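Local coordinates for protein cellobiose 2-epimerase (Spirochaeta thermophila DSM 6192, PDB 5ZIG) that probably catalyses the reversible epimerization of cellobiose to 4-O-beta-D-glucopyranosyl-D-mannose, at residues W316-A321 against W345-D350; E286-A291 against G297-E302; A130-H133 against G137-E140. All coordinates share one frame; numbering follows the deposited sequence. Where two conformers were deposited one is given.

Interaction 1 of 3, residues W316-A321 against W345-D350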
loop_
_atom_site.group_PDB
_atom_site.type_symbol
_atom_site.label_atom_id
_atom_site.label_comp_id
_atom_site.label_asym_id
_atom_site.label_seq_id
_atom_site.Cartn_x
_atom_site.Cartn_y
_atom_site.Cartn_z
ATOM N N TRP A 316 -2.402 -6.218 6.957
ATOM C CA TRP A 316 -1.524 -5.456 6.128
ATOM C C TRP A 316 -0.205 -5.217 6.775
ATOM O O TRP A 316 0.759 -5.170 6.127
ATOM C CB TRP A 316 -2.197 -4.169 5.628
ATOM C CG TRP A 316 -2.298 -3.106 6.591
ATOM C CD1 TRP A 316 -3.286 -2.896 7.432
ATOM C CD2 TRP A 316 -1.358 -2.079 6.817
ATOM N NE1 TRP A 316 -3.051 -1.831 8.174
ATOM C CE2 TRP A 316 -1.865 -1.285 7.807
ATOM C CE3 TRP A 316 -0.134 -1.745 6.263
ATOM C CZ2 TRP A 316 -1.199 -0.205 8.270
ATOM C CZ3 TRP A 316 0.516 -0.664 6.727
ATOM C CH2 TRP A 316 -0.003 0.079 7.718
ATOM N N VAL A 317 -0.212 -5.093 8.067
ATOM C CA VAL A 317 0.939 -4.860 8.846
ATOM C C VAL A 317 1.908 -6.071 8.735
ATOM O O VAL A 317 3.082 -5.907 8.619
ATOM C CB VAL A 317 0.505 -4.583 10.285
ATOM C CG1 VAL A 317 1.649 -4.531 11.240
ATOM C CG2 VAL A 317 -0.280 -3.303 10.381
ATOM N N GLN A 318 1.345 -7.273 8.774
ATOM C CA GLN A 318 2.118 -8.486 8.706
ATOM C C GLN A 318 2.654 -8.627 7.308
ATOM O O GLN A 318 3.801 -8.932 7.125
ATOM C CB GLN A 318 1.307 -9.718 9.137
ATOM C CG GLN A 318 0.564 -9.573 10.421
ATOM C CD GLN A 318 1.321 -8.919 11.551
ATOM O OE1 GLN A 318 2.394 -9.281 11.879
ATOM N NE2 GLN A 318 0.685 -7.968 12.187
ATOM N N ALA A 319 1.786 -8.375 6.350
ATOM C CA ALA A 319 2.140 -8.437 4.983
ATOM C C ALA A 319 3.292 -7.501 4.697
ATOM O O ALA A 319 4.246 -7.888 4.110
ATOM C CB ALA A 319 0.976 -8.101 4.119
ATOM N N GLU A 320 3.182 -6.270 5.142
ATOM C CA GLU A 320 4.247 -5.312 4.862
ATOM C C GLU A 320 5.515 -5.644 5.626
ATOM O O GLU A 320 6.617 -5.366 5.145
ATOM C CB GLU A 320 3.798 -3.891 5.202
ATOM C CG GLU A 320 2.682 -3.382 4.320
ATOM C CD GLU A 320 3.042 -3.481 2.881
ATOM O OE1 GLU A 320 4.255 -3.382 2.580
ATOM O OE2 GLU A 320 2.128 -3.667 2.052
ATOM N N ALA A 321 5.373 -6.194 6.830
ATOM C CA ALA A 321 6.545 -6.633 7.569
ATOM C C ALA A 321 7.274 -7.737 6.814
ATOM O O ALA A 321 8.507 -7.776 6.814
ATOM C CB ALA A 321 6.140 -7.085 8.968
ATOM N N TRP A 345 5.830 -14.741 7.835
ATOM C CA TRP A 345 5.031 -15.457 6.843
ATOM C C TRP A 345 4.341 -16.666 7.462
ATOM O O TRP A 345 3.186 -16.966 7.137
ATOM C CB TRP A 345 5.893 -15.905 5.656
ATOM C CG TRP A 345 5.046 -16.633 4.649
ATOM C CD1 TRP A 345 5.015 -17.979 4.415
ATOM C CD2 TRP A 345 4.057 -16.053 3.788
ATOM N NE1 TRP A 345 4.083 -18.274 3.438
ATOM C CE2 TRP A 345 3.475 -17.111 3.045
ATOM C CE3 TRP A 345 3.610 -14.738 3.565
ATOM C CZ2 TRP A 345 2.476 -16.897 2.098
ATOM C CZ3 TRP A 345 2.628 -14.532 2.627
ATOM C CH2 TRP A 345 2.055 -15.609 1.914
ATOM N N ARG A 346 5.047 -17.377 8.344
ATOM C CA ARG A 346 4.444 -18.486 9.072
ATOM C C ARG A 346 3.246 -18.010 9.884
ATOM O O ARG A 346 2.199 -18.669 9.910
ATOM C CB ARG A 346 5.506 -19.140 9.972
ATOM C CG ARG A 346 5.101 -20.465 10.595
ATOM C CD ARG A 346 4.481 -21.396 9.567
ATOM N NE ARG A 346 4.221 -22.719 10.126
ATOM C CZ ARG A 346 3.469 -23.640 9.534
ATOM N NH1 ARG A 346 2.905 -23.370 8.361
ATOM N NH2 ARG A 346 3.286 -24.827 10.112
ATOM N N PHE A 347 3.372 -16.851 10.534
ATOM C CA PHE A 347 2.244 -16.314 11.284
ATOM C C PHE A 347 1.044 -16.089 10.366
ATOM O O PHE A 347 -0.089 -16.464 10.702
ATOM C CB PHE A 347 2.646 -15.014 11.988
ATOM C CG PHE A 347 1.595 -14.506 12.925
ATOM C CD1 PHE A 347 1.499 -15.014 14.218
ATOM C CD2 PHE A 347 0.665 -13.550 12.493
ATOM C CE1 PHE A 347 0.518 -14.579 15.074
ATOM C CE2 PHE A 347 -0.315 -13.105 13.337
ATOM C CZ PHE A 347 -0.394 -13.617 14.640
ATOM N N ILE A 348 1.292 -15.510 9.188
ATOM C CA ILE A 348 0.230 -15.258 8.219
ATOM C C ILE A 348 -0.433 -16.559 7.804
ATOM O O ILE A 348 -1.665 -16.675 7.794
ATOM C CB ILE A 348 0.787 -14.517 6.991
ATOM C CG1 ILE A 348 1.342 -13.147 7.369
ATOM C CG2 ILE A 348 -0.286 -14.394 5.913
ATOM C CD1 ILE A 348 2.188 -12.525 6.247
ATOM N N MET A 349 0.377 -17.537 7.389
ATOM C CA MET A 349 -0.172 -18.827 6.969
ATOM C C MET A 349 -0.940 -19.511 8.097
ATOM O O MET A 349 -1.984 -20.132 7.857
ATOM C CB MET A 349 0.954 -19.744 6.475
ATOM C CG MET A 349 1.563 -19.321 5.135
ATOM S SD MET A 349 0.404 -19.421 3.760
ATOM C CE MET A 349 0.498 -21.150 3.309
ATOM N N ASP A 350 -0.445 -19.402 9.331
ATOM C CA ASP A 350 -1.054 -20.114 10.452
ATOM C C ASP A 350 -2.379 -19.494 10.883
ATOM O O ASP A 350 -3.308 -20.213 11.267
ATOM C CB ASP A 350 -0.095 -20.138 11.636
ATOM C CG ASP A 350 0.960 -21.196 11.495
ATOM O OD1 ASP A 350 0.612 -22.306 11.048
ATOM O OD2 ASP A 350 2.124 -20.911 11.841
#

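Interaction 2 of 3, residues E286-A291 against G297-E302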
loop_
_atom_site.group_PDB
_atom_site.type_symbol
_atom_site.label_atom_id
_atom_site.label_comp_id
_atom_site.label_asym_id
_atom_site.label_seq_id
_atom_site.Cartn_x
_atom_site.Cartn_y
_atom_site.Cartn_z
ATOM N N GLU A 286 16.035 -1.887 12.213
ATOM C CA GLU A 286 16.433 -2.502 13.477
ATOM C C GLU A 286 15.364 -2.327 14.550
ATOM O O GLU A 286 15.103 -3.252 15.329
ATOM C CB GLU A 286 17.770 -1.923 13.946
ATOM C CG GLU A 286 18.954 -2.570 13.278
ATOM C CD GLU A 286 20.163 -1.639 13.125
ATOM O OE1 GLU A 286 20.013 -0.392 13.233
ATOM O OE2 GLU A 286 21.265 -2.177 12.872
ATOM N N GLU A 287 14.736 -1.147 14.608
ATOM C CA GLU A 287 13.605 -0.936 15.512
ATOM C C GLU A 287 12.475 -1.927 15.246
ATOM O O GLU A 287 11.801 -2.377 16.179
ATOM C CB GLU A 287 13.076 0.490 15.357
ATOM C CG GLU A 287 13.983 1.568 15.888
ATOM C CD GLU A 287 13.589 1.999 17.273
ATOM O OE1 GLU A 287 13.080 1.141 18.030
ATOM O OE2 GLU A 287 13.774 3.194 17.593
ATOM N N THR A 288 12.228 -2.244 13.973
ATOM C CA THR A 288 11.126 -3.129 13.607
ATOM C C THR A 288 11.435 -4.581 13.958
ATOM O O THR A 288 10.550 -5.317 14.408
ATOM C CB THR A 288 10.831 -2.994 12.110
ATOM O OG1 THR A 288 10.393 -1.662 11.826
ATOM C CG2 THR A 288 9.764 -4.002 11.655
ATOM N N ALA A 289 12.689 -5.001 13.758
ATOM C CA ALA A 289 13.094 -6.363 14.057
ATOM C C ALA A 289 13.142 -6.613 15.556
ATOM O O ALA A 289 12.924 -7.747 16.003
ATOM C CB ALA A 289 14.456 -6.650 13.421
ATOM N N ARG A 290 13.444 -5.579 16.345
ATOM C CA ARG A 290 13.369 -5.718 17.793
ATOM C C ARG A 290 11.927 -5.699 18.285
ATOM O O ARG A 290 11.596 -6.405 19.241
ATOM C CB ARG A 290 14.189 -4.617 18.478
ATOM C CG ARG A 290 15.705 -4.862 18.475
ATOM C CD ARG A 290 16.455 -3.806 19.295
ATOM N NE ARG A 290 16.161 -2.436 18.860
ATOM C CZ ARG A 290 16.991 -1.672 18.150
ATOM N NH1 ARG A 290 18.183 -2.124 17.787
ATOM N NH2 ARG A 290 16.623 -0.449 17.800
ATOM N N ALA A 291 11.055 -4.918 17.639
ATOM C CA ALA A 291 9.641 -4.942 18.002
ATOM C C ALA A 291 9.003 -6.294 17.695
ATOM O O ALA A 291 8.112 -6.729 18.425
ATOM C CB ALA A 291 8.883 -3.816 17.272
ATOM N N GLY A 297 6.946 -12.561 17.510
ATOM C CA GLY A 297 6.916 -13.165 16.187
ATOM C C GLY A 297 5.904 -12.603 15.209
ATOM O O GLY A 297 5.715 -13.187 14.132
ATOM N N SER A 298 5.254 -11.494 15.542
ATOM C CA SER A 298 4.274 -10.848 14.680
ATOM C C SER A 298 4.151 -9.414 15.173
ATOM O O SER A 298 4.545 -9.102 16.297
ATOM C CB SER A 298 2.926 -11.572 14.720
ATOM O OG SER A 298 2.361 -11.464 16.008
ATOM N N LEU A 299 3.591 -8.543 14.335
ATOM C CA LEU A 299 3.702 -7.119 14.644
ATOM C C LEU A 299 2.413 -6.520 15.182
ATOM O O LEU A 299 1.345 -6.671 14.567
ATOM C CB LEU A 299 4.144 -6.345 13.404
ATOM C CG LEU A 299 5.639 -6.416 13.164
ATOM C CD1 LEU A 299 6.024 -5.327 12.173
ATOM C CD2 LEU A 299 6.372 -6.240 14.483
ATOM N N PRO A 300 2.494 -5.803 16.300
ATOM C CA PRO A 300 1.328 -5.082 16.817
ATOM C C PRO A 300 0.914 -3.959 15.878
ATOM O O PRO A 300 1.652 -3.540 14.981
ATOM C CB PRO A 300 1.799 -4.528 18.166
ATOM C CG PRO A 300 3.298 -4.702 18.191
ATOM C CD PRO A 300 3.661 -5.740 17.195
ATOM N N ASN A 301 -0.296 -3.452 16.109
ATOM C CA ASN A 301 -0.860 -2.532 15.133
ATOM C C ASN A 301 -0.323 -1.119 15.321
ATOM O O ASN A 301 0.159 -0.499 14.366
ATOM C CB ASN A 301 -2.379 -2.535 15.204
ATOM C CG ASN A 301 -2.984 -1.639 14.159
ATOM O OD1 ASN A 301 -2.473 -1.544 13.039
ATOM N ND2 ASN A 301 -4.071 -0.974 14.509
ATOM N N GLU A 302 -0.378 -0.593 16.543
ATOM C CA GLU A 302 0.164 0.734 16.737
ATOM C C GLU A 302 0.447 0.984 18.205
ATOM O O GLU A 302 -0.116 0.342 19.096
ATOM C CB GLU A 302 -0.790 1.818 16.211
ATOM C CG GLU A 302 -1.984 2.042 17.119
ATOM C CD GLU A 302 -2.824 3.244 16.708
ATOM O OE1 GLU A 302 -2.242 4.261 16.265
ATOM O OE2 GLU A 302 -4.064 3.166 16.828
#

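Interaction 3 of 3, residues A130-H133 against G137-E140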
loop_
_atom_site.group_PDB
_atom_site.type_symbol
_atom_site.label_atom_id
_atom_site.label_comp_id
_atom_site.label_asym_id
_atom_site.label_seq_id
_atom_site.Cartn_x
_atom_site.Cartn_y
_atom_site.Cartn_z
ATOM N N ALA A 130 -1.310 3.348 -13.918
ATOM C CA ALA A 130 -0.027 3.011 -14.513
ATOM C C ALA A 130 0.120 1.500 -14.651
ATOM O O ALA A 130 0.534 1.002 -15.706
ATOM C CB ALA A 130 1.104 3.603 -13.664
ATOM N N ALA A 131 -0.265 0.757 -13.609
ATOM C CA ALA A 131 -0.241 -0.697 -13.692
ATOM C C ALA A 131 -1.146 -1.192 -14.808
ATOM O O ALA A 131 -0.761 -2.074 -15.585
ATOM C CB ALA A 131 -0.651 -1.294 -12.348
ATOM N N TYR A 132 -2.349 -0.608 -14.919
ATOM C CA TYR A 132 -3.289 -1.032 -15.948
ATOM C C TYR A 132 -2.734 -0.767 -17.336
ATOM O O TYR A 132 -2.894 -1.587 -18.246
ATOM C CB TYR A 132 -4.631 -0.318 -15.777
ATOM C CG TYR A 132 -5.671 -0.826 -16.748
ATOM C CD1 TYR A 132 -6.008 -2.161 -16.750
ATOM C CD2 TYR A 132 -6.275 0.007 -17.694
ATOM C CE1 TYR A 132 -6.911 -2.669 -17.622
ATOM C CE2 TYR A 132 -7.226 -0.509 -18.593
ATOM C CZ TYR A 132 -7.530 -1.862 -18.533
ATOM O OH TYR A 132 -8.448 -2.468 -19.364
ATOM N N HIS A 133 -2.102 0.388 -17.521
ATOM C CA HIS A 133 -1.516 0.711 -18.818
ATOM C C HIS A 133 -0.487 -0.341 -19.225
ATOM O O HIS A 133 -0.551 -0.895 -20.331
ATOM C CB HIS A 133 -0.899 2.108 -18.769
ATOM C CG HIS A 133 -0.044 2.423 -19.952
ATOM N ND1 HIS A 133 -0.570 2.846 -21.150
ATOM C CD2 HIS A 133 1.296 2.363 -20.128
ATOM C CE1 HIS A 133 0.412 3.039 -22.015
ATOM N NE2 HIS A 133 1.555 2.761 -21.417
ATOM N N GLY A 137 -1.901 -2.283 -22.186
ATOM C CA GLY A 137 -1.584 -1.404 -23.296
ATOM C C GLY A 137 -2.507 -0.218 -23.478
ATOM O O GLY A 137 -2.303 0.547 -24.417
ATOM N N ASP A 138 -3.508 -0.029 -22.606
ATOM C CA ASP A 138 -4.532 1.004 -22.801
ATOM C C ASP A 138 -3.937 2.401 -22.654
ATOM O O ASP A 138 -3.512 2.797 -21.563
ATOM C CB ASP A 138 -5.677 0.817 -21.807
ATOM C CG ASP A 138 -6.915 1.617 -22.182
ATOM O OD1 ASP A 138 -6.883 2.870 -22.179
ATOM O OD2 ASP A 138 -7.929 0.977 -22.495
ATOM N N ARG A 139 -3.950 3.165 -23.749
ATOM C CA ARG A 139 -3.312 4.479 -23.755
ATOM C C ARG A 139 -4.107 5.504 -22.943
ATOM O O ARG A 139 -3.512 6.387 -22.316
ATOM C CB ARG A 139 -3.129 4.943 -25.202
ATOM C CG ARG A 139 -2.571 6.341 -25.403
ATOM C CD ARG A 139 -1.394 6.681 -24.478
ATOM N NE ARG A 139 -1.071 8.112 -24.484
ATOM C CZ ARG A 139 -0.783 8.838 -25.569
ATOM N NH1 ARG A 139 -0.708 8.281 -26.769
ATOM N NH2 ARG A 139 -0.518 10.128 -25.443
ATOM N N GLU A 140 -5.439 5.403 -22.924
ATOM C CA GLU A 140 -6.231 6.388 -22.191
ATOM C C GLU A 140 -5.970 6.321 -20.684
ATOM O O GLU A 140 -5.990 7.358 -20.004
ATOM C CB GLU A 140 -7.718 6.187 -22.504
ATOM C CG GLU A 140 -8.661 6.759 -21.469
ATOM C CD GLU A 140 -10.072 6.230 -21.624
ATOM O OE1 GLU A 140 -10.710 6.542 -22.655
ATOM O OE2 GLU A 140 -10.537 5.494 -20.720
#

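Interaction 1 of 3, residues W316-A321 against W345-D350
Helical segments 316-321 and 345-350 approach to 9.8 Å between their axes, with N-to-C directions 144° apart and Gln318 CA lying 7.0 Å from Ile348 CA. Between them the contact is apolar. Ile348 does most of the reaching: its CG1 meets the root of the Gln318 side chain, 3.9 Å from CB, and its CD1 extends to 4.2 Å from the backbone N of Ala319. An extended second torsion (chi2 167°) carries that methyl over the carbonyl group of Gln318. The Phe347 ring comes in obliquely beside the Gln318 chain, CD2 to CG at 4.5 Å, a loose approach.

The two helices, 315-332 and 336-352, form an antiparallel hairpin of the kind from which the alpha/alpha barrels of the N-acylglucosamine 2-epimerase family are built. Gln318 serves two purposes in it. Its aliphatic part faces Ile348, whereas the chain bends at chi2 (-44°) and its amide NE2 donates a hydrogen bond to Leu299 O. Beyond the apolar contact, Trp345 packs on Ile14 and Leu18 of helix 7-31, and the side chains of Gln318 and Phe347 both touch Arg313 of strand 309-314.

Interaction 2 of 3, residues E286-A291 against G297-E302
Leu299 and Thr288 meet through methyl groups that their torsions set facing each other. In Leu299, chi1 of -81° places CG beside its own backbone N and opposite the carbonyl carbon, and chi2 of -164° then directs the two branches toward the helix. In Thr288, chi1 of -64° puts the methyl CG2 opposite the backbone N, while OG1 lies beside that nitrogen.

The resulting contact is small and apolar. Leu299 CD1 lies 4.0 Å from Thr288 CG2, and the two side chains cross at about a right angle and meet through these methyls. The other branch, Leu299 CD2, comes to 4.2 Å from Ala291 C and 4.5 Å from Ala291 CB. One leucine therefore spans a turn of the helix, touching residues three apart in sequence. The closest CA atoms across the contact, those of Ala291 and Leu299, are 7.2 Å apart, and the methyl of Ala291 is directed toward the segment 297-302. The hydroxyl of Thr288 is occupied within its own helix, where OG1 donates to Val284 O, and CG2 is the branch that meets Leu299.

The contact folds the chain emerging from helix 275-294 back against the last turns of that same helix. From there Leu299 also reaches Val317 and Ala321 of helix 315-332, Thr288 touches Phe325 of that helix, and Pro300 packs on Val309 and Arg313 of strand 309-314. Beyond Pro300 the chain enters the sheet through a classic beta bulge, where Asn301 and Glu302 lie opposite Asp310. The loop is thus set among helices 275-294, 315-332 and 336-352 and the antiparallel sheet.

Interaction 3 of 3, residues A130-H133 against G137-E140
His133 and the chain that follows its helix are joined by two hydrogen bonds. Its ring nitrogen ND1 donates to Asp138 O at 3.0 Å, with a nearly straight N-H...O angle of 166°. The acceptor lies close to the imidazole plane, but seen from Asp138 the donor stands well above the carbonyl plane, 59° out of it, away from the usual lone-pair directions. Because a carbonyl oxygen can only accept, ND1 is the donor. The second bond runs through the backbone, from Gly137 N to His133 O at 2.7 Å, and is markedly bent. It continues the i to i+4 pattern at the C-terminal end of helix 119-136.

Beside the histidine, Tyr132 adds an apolar touch. Its CE2 comes to 3.8 Å from Asp138 CB, in an oblique approach. Both Tyr132 and His133 have CG anti to the backbone N (chi1 169° in His133), which swings each ring out toward the turn.

Around these partners lies the turn between the helices. Gly137 is the first residue to leave the helical conformation, and its positive phi is one that glycine adopts readily. Asp138 follows at the N-cap of the next helix: its side chain caps that helix through OD1, which accepts a hydrogen bond from Ala141 N, while the main-chain O of the same residue takes the bond from His133. Ser136 OG is also engaged, bonded to Tyr132 O and Asp138 N.

The contact therefore sits at the short turn joining helices 119-136 and 139-156. Tyr132 is stacked on Tyr87 of helix 77-94 and touches Leu64 and Ser68 of helix 57-73, while His133 packs against Leu142 of helix 139-156 and Thr207 of helix 191-208.

In the fold
From the N terminus, interaction 3 comes first and closes the very short connection between helices 119-136 and 139-156. Interaction 2 follows and closes a short loop between helix 275-294 and the start of strand 302-303. Interaction 1 then closes the longer, mostly helical excursion from helix 315-332 to helix 336-352. The three loops follow in series, neither nesting nor crossing. In space, interactions 1 and 2 adjoin, their centres about 12 Å apart: Phe347 packs on Ser298, tying the post-helix loop into the helical hairpin. Interaction 3 lies across the chain's centre, about 31 Å from interaction 1 and 37 Å from interaction 2, centre to centre.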